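PDB 3DXL: long form salivary protein D7L1 from Aedes aegypti, which binds and sequesters biogenic amines and eicosanoids of the vertebrate host, and so modulates blood feeding by the female mosquito. Local coordinates for residues 185-190 with 243-248; 227-232 with 249-254; 216-221 with 261-266. One frame throughout, in Å; residues are numbered along the deposited sequence.

All three contacts lie in the C-terminal half, which binds biogenic amines, and join its helices into one odorant-binding-protein-like bundle. Interactions 1 and 2, centres about 14 Å apart, share helix 243-253, which crosses helix 184-196 with its first half and is tied by a disulfide to helix 223-234 with its second. Interaction 3, its centre about 20 Å from that of interaction 1 and about 15 Å from that of interaction 2, sets the end of helix 208-217 against helix 257-271. Along the chain, interaction 2 is nested inside interaction 3, whereas the segments of interaction 1 alternate with those of both. His-189 and Asp-265, which bind noradrenaline, lie on helices of interactions 1 and 3.

Interaction 1 of 3, residues 185-190 with 243-248; sequences LFKEHT and KSWHYY. With GOL (glycerol), chain F.
Lys-187 sends CG off beside its backbone N (chi1 -64°) and runs extended from there, while Trp-245 turns CG anti to its N (chi1 175°); together these lay the lysine chain over one face of the indole. Lys-187 CG rides 3.5 Å from Trp-245 CG, and CE sits centrally over the six-membered ring, a CH-pi contact. Lys-187 NZ follows as a cation-pi partner, 4.3 Å from the centroid of the six-membered ring of Trp-245, while also forming a salt bridge with Glu-242. Phe-186 meets the indole rim to rim, in nearly perpendicular planes, with CD2 3.7 Å from Trp-245 CD1; Trp-245 NE1 donates to Leu-181 O. The axes of the two short segments cross at 87° in the all-helical PBP/GOBP fold, beside the amine pocket to which His-189 belongs. Thr-190 CG2 packs at 3.6 Å on Tyr-248 CB, and its OG1 bonds back to Phe-186 O, which also takes Thr-190 N from the opposite face of its plane. A glycerol, probably from the crystallisation liquor, bridges the helices: O2 pairs with His-189 NE2 (2.8 Å) and O1 donates to Tyr-248 OH (2.7 Å). A water links Lys-187 O to Trp-245 N.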
loop_
_atom_site.group_PDB
_atom_site.type_symbol
_atom_site.label_atom_id
_atom_site.label_comp_id
_atom_site.label_asym_id
_atom_site.label_seq_id
_atom_site.Cartn_x
_atom_site.Cartn_y
_atom_site.Cartn_z
ATOM N N LEU A 185 8.938 -4.918 21.741
ATOM C CA LEU A 185 8.593 -5.853 20.671
ATOM C C LEU A 185 7.222 -5.543 20.081
ATOM O O LEU A 185 7.071 -5.482 18.856
ATOM C CB LEU A 185 8.642 -7.303 21.162
ATOM C CG LEU A 185 8.310 -8.400 20.144
ATOM C CD1 LEU A 185 9.288 -8.393 18.981
ATOM C CD2 LEU A 185 8.294 -9.772 20.798
ATOM N N PHE A 186 6.223 -5.344 20.937
ATOM C CA PHE A 186 4.892 -5.046 20.451
ATOM C C PHE A 186 4.824 -3.697 19.727
ATOM O O PHE A 186 4.093 -3.545 18.747
ATOM C CB PHE A 186 3.853 -5.121 21.571
ATOM C CG PHE A 186 2.457 -4.903 21.084
ATOM C CD1 PHE A 186 1.815 -5.874 20.317
ATOM C CD2 PHE A 186 1.801 -3.709 21.350
ATOM C CE1 PHE A 186 0.523 -5.672 19.852
ATOM C CE2 PHE A 186 0.504 -3.497 20.885
ATOM C CZ PHE A 186 -0.131 -4.479 20.138
ATOM N N LYS A 187 5.590 -2.721 20.198
ATOM C CA LYS A 187 5.655 -1.438 19.510
ATOM C C LYS A 187 6.233 -1.566 18.101
ATOM O O LYS A 187 5.763 -0.912 17.178
ATOM C CB LYS A 187 6.420 -0.410 20.345
ATOM C CG LYS A 187 5.722 -0.084 21.667
ATOM C CD LYS A 187 6.410 1.035 22.416
ATOM C CE LYS A 187 5.726 1.300 23.751
ATOM N NZ LYS A 187 6.455 2.338 24.522
ATOM N N GLU A 188 7.216 -2.441 17.932
ATOM C CA GLU A 188 7.803 -2.667 16.616
ATOM C C GLU A 188 6.845 -3.437 15.714
ATOM O O GLU A 188 6.695 -3.120 14.537
ATOM C CB GLU A 188 9.121 -3.423 16.739
ATOM C CG GLU A 188 10.008 -3.274 15.515
ATOM C CD GLU A 188 11.308 -4.056 15.605
ATOM O OE1 GLU A 188 11.723 -4.432 16.726
ATOM O OE2 GLU A 188 11.909 -4.301 14.535
ATOM N N HIS A 189 6.208 -4.463 16.261
ATOM C CA HIS A 189 5.204 -5.212 15.538
ATOM C C HIS A 189 4.070 -4.294 15.054
ATOM O O HIS A 189 3.626 -4.380 13.899
ATOM C CB HIS A 189 4.653 -6.343 16.418
ATOM C CG HIS A 189 3.372 -6.909 15.902
ATOM N ND1 HIS A 189 3.319 -7.789 14.841
ATOM C CD2 HIS A 189 2.090 -6.654 16.245
ATOM C CE1 HIS A 189 2.057 -8.078 14.576
ATOM N NE2 HIS A 189 1.291 -7.405 15.418
ATOM N N THR A 190 3.626 -3.392 15.923
ATOM C CA THR A 190 2.525 -2.506 15.592
ATOM C C THR A 190 2.966 -1.495 14.534
ATOM O O THR A 190 2.179 -1.137 13.664
ATOM C CB THR A 190 1.985 -1.828 16.860
ATOM O OG1 THR A 190 1.473 -2.837 17.753
ATOM C CG2 THR A 190 0.870 -0.878 16.545
ATOM N N LYS A 243 5.333 6.179 17.237
ATOM C CA LYS A 243 4.150 6.841 16.711
ATOM C C LYS A 243 3.075 5.855 16.247
ATOM O O LYS A 243 1.901 6.063 16.559
ATOM C CB LYS A 243 4.517 7.885 15.648
ATOM C CG LYS A 243 5.243 9.095 16.250
ATOM C CD LYS A 243 5.821 10.032 15.203
ATOM C CE LYS A 243 4.773 10.969 14.665
ATOM N NZ LYS A 243 5.268 11.738 13.498
ATOM N N SER A 244 3.466 4.786 15.543
ATOM C CA SER A 244 2.500 3.757 15.116
ATOM C C SER A 244 1.740 3.189 16.311
ATOM O O SER A 244 0.508 3.142 16.325
ATOM C CB SER A 244 3.192 2.610 14.379
ATOM O OG SER A 244 3.599 3.007 13.081
ATOM N N TRP A 245 2.497 2.769 17.320
ATOM C CA TRP A 245 1.907 2.206 18.530
ATOM C C TRP A 245 1.010 3.224 19.240
ATOM O O TRP A 245 -0.087 2.884 19.690
ATOM C CB TRP A 245 3.023 1.712 19.445
ATOM C CG TRP A 245 2.548 1.209 20.781
ATOM C CD1 TRP A 245 2.071 -0.042 21.068
ATOM C CD2 TRP A 245 2.519 1.946 22.013
ATOM N NE1 TRP A 245 1.748 -0.126 22.410
ATOM C CE2 TRP A 245 2.000 1.080 23.007
ATOM C CE3 TRP A 245 2.866 3.255 22.374
ATOM C CZ2 TRP A 245 1.845 1.475 24.345
ATOM C CZ3 TRP A 245 2.696 3.651 23.702
ATOM C CH2 TRP A 245 2.194 2.760 24.670
ATOM N N HIS A 246 1.468 4.469 19.328
ATOM C CA HIS A 246 0.662 5.521 19.930
ATOM C C HIS A 246 -0.721 5.633 19.300
ATOM O O HIS A 246 -1.731 5.697 20.006
ATOM C CB HIS A 246 1.368 6.871 19.850
ATOM C CG HIS A 246 0.495 8.024 20.231
ATOM N ND1 HIS A 246 0.210 8.342 21.543
ATOM C CD2 HIS A 246 -0.158 8.935 19.470
ATOM C CE1 HIS A 246 -0.579 9.401 21.572
ATOM N NE2 HIS A 246 -0.821 9.778 20.328
ATOM N N TYR A 247 -0.771 5.685 17.967
ATOM C CA TYR A 247 -2.051 5.844 17.308
ATOM C C TYR A 247 -2.917 4.602 17.431
ATOM O O TYR A 247 -4.133 4.712 17.624
ATOM C CB TYR A 247 -1.863 6.274 15.850
ATOM C CG TYR A 247 -1.544 7.747 15.736
ATOM C CD1 TYR A 247 -2.531 8.705 15.931
ATOM C CD2 TYR A 247 -0.251 8.180 15.460
ATOM C CE1 TYR A 247 -2.247 10.055 15.841
ATOM C CE2 TYR A 247 0.043 9.543 15.362
ATOM C CZ TYR A 247 -0.960 10.461 15.558
ATOM O OH TYR A 247 -0.687 11.802 15.462
ATOM N N TYR A 248 -2.290 3.433 17.329
ATOM C CA TYR A 248 -3.023 2.185 17.536
ATOM C C TYR A 248 -3.686 2.144 18.923
ATOM O O TYR A 248 -4.896 1.929 19.036
ATOM C CB TYR A 248 -2.092 0.989 17.331
ATOM C CG TYR A 248 -2.738 -0.344 17.617
ATOM C CD1 TYR A 248 -3.666 -0.891 16.736
ATOM C CD2 TYR A 248 -2.447 -1.048 18.793
ATOM C CE1 TYR A 248 -4.280 -2.123 17.004
ATOM C CE2 TYR A 248 -3.050 -2.275 19.068
ATOM C CZ TYR A 248 -3.961 -2.802 18.172
ATOM O OH TYR A 248 -4.568 -4.012 18.424
HETATM C C1 GOL F . -3.395 -6.369 16.324
HETATM O O1 GOL F . -4.570 -5.604 16.192
HETATM C C2 GOL F . -2.382 -5.988 15.250
HETATM O O2 GOL F . -1.455 -7.041 15.085
HETATM C C3 GOL F . -1.663 -4.710 15.663
HETATM O O3 GOL F . -0.932 -4.932 16.848
HETATM O O HOH W 1 5.292 1.918 17.009
#

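Interaction 2 of 3, residues 227-232 with 249-254; sequences EVLNDC and KCLVES. Unlike the reference sequence in segment 227-232: Glu-227 (reference Lys).
Cys-232 and Cys-250 point at each other across the gap between the two helices, and their sulfurs are joined, SG to SG, at 2.0 Å. The two ends of this disulfide are built differently. Cys-232 holds SG beside its backbone N (chi1 -62°), whereas Cys-250 swings SG anti to its N (chi1 -164°), and the S-S torsion between them is -90°, close to the relaxed value for a disulfide. The alpha carbons it spans, those of Cys-232 and Cys-250, are 6.2 Å apart.

One turn earlier on helix 223-234, two apolar side chains continue the seam. Leu-229 leans across with its CD2 branch, which meets Leu-251 CD2 at 4.0 Å; the two leucines cross obliquely, and neither leucine's CB is aimed at the other helix, yet the branch ends converge. Leu-229 also packs on Tyr-247, and Leu-251 on Phe-260 of helix 257-271, so this pair faces into the core of the bundle. Val-228 uses its CG1 branch, pressed 3.6 Å from Ser-254 CB, with Leu-251 CD2 more loosely beside it.

Ser-254 OG turns back to donate to Leu-251 O, 2.8 Å away. Ser-254 N reaches the same oxygen from the same face of its plane, and OG in turn takes the N-H of Val-256. The side chain that receives Val-228 is thereby fixed in rotation.

The contact joins two helices of the bundle, the axes of the short segments 10.1 Å apart at closest approach. Disulfides that cross-link the helices of an all-helical bundle, as Cys-232 and Cys-250 do here, are characteristic of the PBP/GOBP (odorant-binding-protein) fold.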
loop_
_atom_site.group_PDB
_atom_site.type_symbol
_atom_site.label_atom_id
_atom_site.label_comp_id
_atom_site.label_asym_id
_atom_site.label_seq_id
_atom_site.Cartn_x
_atom_site.Cartn_y
_atom_site.Cartn_z
ATOM N N GLU A 227 -12.111 13.675 14.815
ATOM C CA GLU A 227 -11.978 14.350 16.103
ATOM C C GLU A 227 -11.078 13.563 17.055
ATOM O O GLU A 227 -10.186 14.120 17.691
ATOM C CB GLU A 227 -13.357 14.576 16.723
ATOM C CG GLU A 227 -14.192 15.600 15.969
ATOM C CD GLU A 227 -15.656 15.617 16.369
ATOM O OE1 GLU A 227 -16.134 14.665 17.028
ATOM O OE2 GLU A 227 -16.335 16.594 16.000
ATOM N N VAL A 228 -11.292 12.252 17.125
ATOM C CA VAL A 228 -10.425 11.397 17.931
ATOM C C VAL A 228 -8.970 11.480 17.464
ATOM O O VAL A 228 -8.059 11.620 18.263
ATOM C CB VAL A 228 -10.910 9.930 17.922
ATOM C CG1 VAL A 228 -9.809 8.986 18.407
ATOM C CG2 VAL A 228 -12.172 9.772 18.778
ATOM N N LEU A 229 -8.751 11.411 16.157
ATOM C CA LEU A 229 -7.384 11.455 15.657
ATOM C C LEU A 229 -6.713 12.798 15.892
ATOM O O LEU A 229 -5.512 12.847 16.148
ATOM C CB LEU A 229 -7.312 11.055 14.185
ATOM C CG LEU A 229 -7.404 9.549 13.926
ATOM C CD1 LEU A 229 -7.476 9.312 12.422
ATOM C CD2 LEU A 229 -6.227 8.789 14.542
ATOM N N ASN A 230 -7.494 13.876 15.819
ATOM C CA ASN A 230 -6.980 15.209 16.135
ATOM C C ASN A 230 -6.489 15.264 17.581
ATOM O O ASN A 230 -5.405 15.792 17.854
ATOM C CB ASN A 230 -8.022 16.299 15.848
ATOM C CG ASN A 230 -8.187 16.586 14.352
ATOM O OD1 ASN A 230 -7.315 16.262 13.544
ATOM N ND2 ASN A 230 -9.312 17.189 13.986
ATOM N N ASP A 231 -7.277 14.697 18.498
ATOM C CA ASP A 231 -6.880 14.606 19.903
ATOM C C ASP A 231 -5.647 13.719 20.087
ATOM O O ASP A 231 -4.725 14.087 20.810
ATOM C CB ASP A 231 -8.041 14.112 20.772
ATOM C CG ASP A 231 -8.970 15.235 21.212
ATOM O OD1 ASP A 231 -8.962 16.318 20.587
ATOM O OD2 ASP A 231 -9.710 15.032 22.198
ATOM N N CYS A 232 -5.623 12.568 19.415
ATOM C CA CYS A 232 -4.462 11.665 19.466
ATOM C C CYS A 232 -3.206 12.365 18.941
ATOM O O CYS A 232 -2.122 12.219 19.513
ATOM C CB CYS A 232 -4.696 10.389 18.642
ATOM S SG CYS A 232 -6.072 9.318 19.155
ATOM N N LYS A 249 -2.883 2.384 19.955
ATOM C CA LYS A 249 -3.373 2.390 21.333
ATOM C C LYS A 249 -4.480 3.428 21.512
ATOM O O LYS A 249 -5.529 3.144 22.095
ATOM C CB LYS A 249 -2.214 2.690 22.267
ATOM C CG LYS A 249 -2.612 2.872 23.728
ATOM C CD LYS A 249 -1.391 3.025 24.604
ATOM C CE LYS A 249 -1.750 3.399 26.046
ATOM N NZ LYS A 249 -2.433 2.303 26.810
ATOM N N CYS A 250 -4.244 4.634 21.001
ATOM C CA CYS A 250 -5.202 5.716 21.123
ATOM C C CYS A 250 -6.545 5.335 20.508
ATOM O O CYS A 250 -7.587 5.493 21.134
ATOM C CB CYS A 250 -4.649 6.987 20.484
ATOM S SG CYS A 250 -5.500 8.504 20.946
ATOM N N LEU A 251 -6.518 4.802 19.287
ATOM C CA LEU A 251 -7.741 4.400 18.610
ATOM C C LEU A 251 -8.471 3.284 19.359
ATOM O O LEU A 251 -9.690 3.349 19.540
ATOM C CB LEU A 251 -7.452 3.985 17.166
ATOM C CG LEU A 251 -7.191 5.165 16.220
ATOM C CD1 LEU A 251 -6.432 4.706 14.988
ATOM C CD2 LEU A 251 -8.498 5.823 15.837
ATOM N N VAL A 252 -7.716 2.274 19.789
ATOM C CA VAL A 252 -8.277 1.113 20.487
ATOM C C VAL A 252 -8.949 1.487 21.816
ATOM O O VAL A 252 -9.893 0.825 22.251
ATOM C CB VAL A 252 -7.190 0.005 20.685
ATOM C CG1 VAL A 252 -7.645 -1.079 21.678
ATOM C CG2 VAL A 252 -6.837 -0.618 19.343
ATOM N N GLU A 253 -8.466 2.557 22.441
ATOM C CA GLU A 253 -8.973 3.001 23.737
ATOM C C GLU A 253 -9.960 4.162 23.634
ATOM O O GLU A 253 -10.481 4.620 24.653
ATOM C CB GLU A 253 -7.784 3.343 24.632
ATOM C CG GLU A 253 -6.932 2.100 24.943
ATOM C CD GLU A 253 -5.619 2.381 25.666
ATOM O OE1 GLU A 253 -5.348 3.545 26.031
ATOM O OE2 GLU A 253 -4.845 1.419 25.862
ATOM N N SER A 254 -10.248 4.605 22.408
ATOM C CA SER A 254 -11.056 5.810 22.160
ATOM C C SER A 254 -12.559 5.544 22.054
ATOM O O SER A 254 -13.004 4.408 22.030
ATOM C CB SER A 254 -10.600 6.473 20.860
ATOM O OG SER A 254 -11.136 5.773 19.752
#

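Interaction 3 of 3, residues 216-221 with 261-266; sequences KLVNKD and KEAFDY
Val-218 wedges both its methyls against helix 257-271, which carries Asp-265 of the noradrenaline site, directly at the Schellman motif that closes helix 208-217 in this odorant-binding-protein fold; Asn-219, with positive phi, is the C-prime residue of that motif. Val-218 CG1, beside the backbone N (chi1 -65°), nestles 3.6 Å from both Tyr-266 CB and Tyr-266 CD2. The other branch, Val-218 CG2, reaches the helix backbone at Ala-263 CA, 3.8 Å away, with the alanine methyl close by. Valine and tyrosine slide past each other in opposite directions.

Tyr-266 extends the contact back to the end of the helix, its CE2 lying 3.8 Å from Leu-217 O. Beyond, its ring meets that of Tyr-284, which also touches Val-218, so a loop residue covers the same corner.

Glu-262 supplies the polar side. CG anti to the backbone N (chi1 -170°) and an extended chain carry the carboxylate out to Lys-220, whose chain is bent at chi2. Lys-220 CE touches Glu-262 OE1 at 3.4 Å, whereas Lys-220 NZ stays 4.1 Å from it, short of a salt bridge, and a water joins the two charges instead. Glu-262 OE2 accepts from Tyr-284 OH and from a second water, 2.8 Å from OE2, that also donates to Val-218 O at 2.7 Å.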
loop_
_atom_site.group_PDB
_atom_site.type_symbol
_atom_site.label_atom_id
_atom_site.label_comp_id
_atom_site.label_asym_id
_atom_site.label_seq_id
_atom_site.Cartn_x
_atom_site.Cartn_y
_atom_site.Cartn_z
ATOM N N LYS A 216 -14.954 4.161 5.897
ATOM C CA LYS A 216 -15.992 4.268 4.888
ATOM C C LYS A 216 -16.313 2.914 4.271
ATOM O O LYS A 216 -17.469 2.623 3.967
ATOM C CB LYS A 216 -15.618 5.302 3.828
ATOM C CG LYS A 216 -15.618 6.719 4.377
ATOM C CD LYS A 216 -15.280 7.761 3.332
ATOM C CE LYS A 216 -15.264 9.154 3.957
ATOM N NZ LYS A 216 -14.721 10.180 3.021
ATOM N N LEU A 217 -15.295 2.061 4.144
ATOM C CA LEU A 217 -15.497 0.721 3.599
ATOM C C LEU A 217 -16.302 -0.215 4.503
ATOM O O LEU A 217 -16.842 -1.211 4.029
ATOM C CB LEU A 217 -14.166 0.073 3.202
ATOM C CG LEU A 217 -13.603 0.643 1.898
ATOM C CD1 LEU A 217 -12.133 0.297 1.748
ATOM C CD2 LEU A 217 -14.417 0.179 0.687
ATOM N N VAL A 218 -16.397 0.107 5.794
ATOM C CA VAL A 218 -17.319 -0.618 6.676
ATOM C C VAL A 218 -18.552 0.212 7.015
ATOM O O VAL A 218 -19.232 -0.036 8.019
ATOM C CB VAL A 218 -16.637 -1.205 7.944
ATOM C CG1 VAL A 218 -15.632 -2.265 7.544
ATOM C CG2 VAL A 218 -15.979 -0.123 8.773
ATOM N N ASN A 219 -18.847 1.196 6.160
ATOM C CA ASN A 219 -20.089 1.978 6.247
ATOM C C ASN A 219 -20.205 2.793 7.537
ATOM O O ASN A 219 -21.288 2.937 8.113
ATOM C CB ASN A 219 -21.311 1.075 6.011
ATOM C CG ASN A 219 -21.139 0.176 4.783
ATOM O OD1 ASN A 219 -20.756 0.642 3.704
ATOM N ND2 ASN A 219 -21.404 -1.113 4.948
ATOM N N LYS A 220 -19.074 3.334 7.977
ATOM C CA LYS A 220 -19.024 4.149 9.186
ATOM C C LYS A 220 -18.656 5.580 8.833
ATOM O O LYS A 220 -17.781 5.831 8.004
ATOM C CB LYS A 220 -18.033 3.567 10.206
ATOM C CG LYS A 220 -18.375 2.164 10.700
ATOM C CD LYS A 220 -19.680 2.124 11.488
ATOM C CE LYS A 220 -20.062 0.695 11.856
ATOM N NZ LYS A 220 -21.474 0.633 12.320
ATOM N N ASP A 221 -19.349 6.528 9.449
ATOM C CA ASP A 221 -18.995 7.920 9.278
ATOM C C ASP A 221 -17.630 8.200 9.893
ATOM O O ASP A 221 -17.170 7.478 10.782
ATOM C CB ASP A 221 -20.047 8.841 9.884
ATOM C CG ASP A 221 -19.773 10.290 9.568
ATOM O OD1 ASP A 221 -19.824 10.654 8.372
ATOM O OD2 ASP A 221 -19.457 11.052 10.497
ATOM N N LYS A 261 -12.154 -1.186 15.389
ATOM C CA LYS A 261 -11.911 -2.624 15.334
ATOM C C LYS A 261 -12.596 -3.238 14.116
ATOM O O LYS A 261 -12.017 -4.070 13.434
ATOM C CB LYS A 261 -12.354 -3.301 16.627
ATOM C CG LYS A 261 -11.513 -2.897 17.833
ATOM C CD LYS A 261 -12.106 -3.419 19.132
ATOM C CE LYS A 261 -11.281 -2.959 20.311
ATOM N NZ LYS A 261 -11.813 -3.495 21.602
ATOM N N GLU A 262 -13.814 -2.794 13.822
ATOM C CA GLU A 262 -14.526 -3.274 12.650
ATOM C C GLU A 262 -13.790 -2.926 11.347
ATOM O O GLU A 262 -13.603 -3.781 10.473
ATOM C CB GLU A 262 -15.959 -2.749 12.639
ATOM C CG GLU A 262 -16.798 -3.411 11.585
ATOM C CD GLU A 262 -18.279 -3.070 11.632
ATOM O OE1 GLU A 262 -18.751 -2.401 12.584
ATOM O OE2 GLU A 262 -18.975 -3.503 10.699
ATOM N N ALA A 263 -13.346 -1.679 11.240
ATOM C CA ALA A 263 -12.623 -1.214 10.063
ATOM C C ALA A 263 -11.286 -1.944 9.896
ATOM O O ALA A 263 -10.901 -2.331 8.787
ATOM C CB ALA A 263 -12.405 0.271 10.163
ATOM N N PHE A 264 -10.576 -2.111 11.007
ATOM C CA PHE A 264 -9.242 -2.722 11.038
ATOM C C PHE A 264 -9.355 -4.207 10.698
ATOM O O PHE A 264 -8.548 -4.739 9.941
ATOM C CB PHE A 264 -8.671 -2.529 12.444
ATOM C CG PHE A 264 -7.161 -2.469 12.549
ATOM C CD1 PHE A 264 -6.437 -1.467 11.917
ATOM C CD2 PHE A 264 -6.476 -3.350 13.391
ATOM C CE1 PHE A 264 -5.062 -1.375 12.093
ATOM C CE2 PHE A 264 -5.094 -3.256 13.561
ATOM C CZ PHE A 264 -4.396 -2.260 12.902
ATOM N N ASP A 265 -10.376 -4.870 11.238
ATOM C CA ASP A 265 -10.626 -6.270 10.907
ATOM C C ASP A 265 -10.858 -6.443 9.408
ATOM O O ASP A 265 -10.318 -7.356 8.778
ATOM C CB ASP A 265 -11.855 -6.826 11.644
ATOM C CG ASP A 265 -11.593 -7.149 13.107
ATOM O OD1 ASP A 265 -10.444 -7.080 13.589
ATOM O OD2 ASP A 265 -12.592 -7.474 13.776
ATOM N N TYR A 266 -11.680 -5.579 8.820
ATOM C CA TYR A 266 -11.961 -5.711 7.391
ATOM C C TYR A 266 -10.725 -5.376 6.546
ATOM O O TYR A 266 -10.481 -6.014 5.513
ATOM C CB TYR A 266 -13.150 -4.847 6.985
ATOM C CG TYR A 266 -13.663 -5.077 5.573
ATOM C CD1 TYR A 266 -13.800 -6.365 5.048
ATOM C CD2 TYR A 266 -14.049 -3.995 4.773
ATOM C CE1 TYR A 266 -14.289 -6.563 3.761
ATOM C CE2 TYR A 266 -14.547 -4.194 3.492
ATOM C CZ TYR A 266 -14.665 -5.474 2.998
ATOM O OH TYR A 266 -15.168 -5.688 1.739
HETATM O O HOH W 2 -20.756 -1.688 9.524
HETATM O O HOH W 3 -21.428 -2.157 13.108
#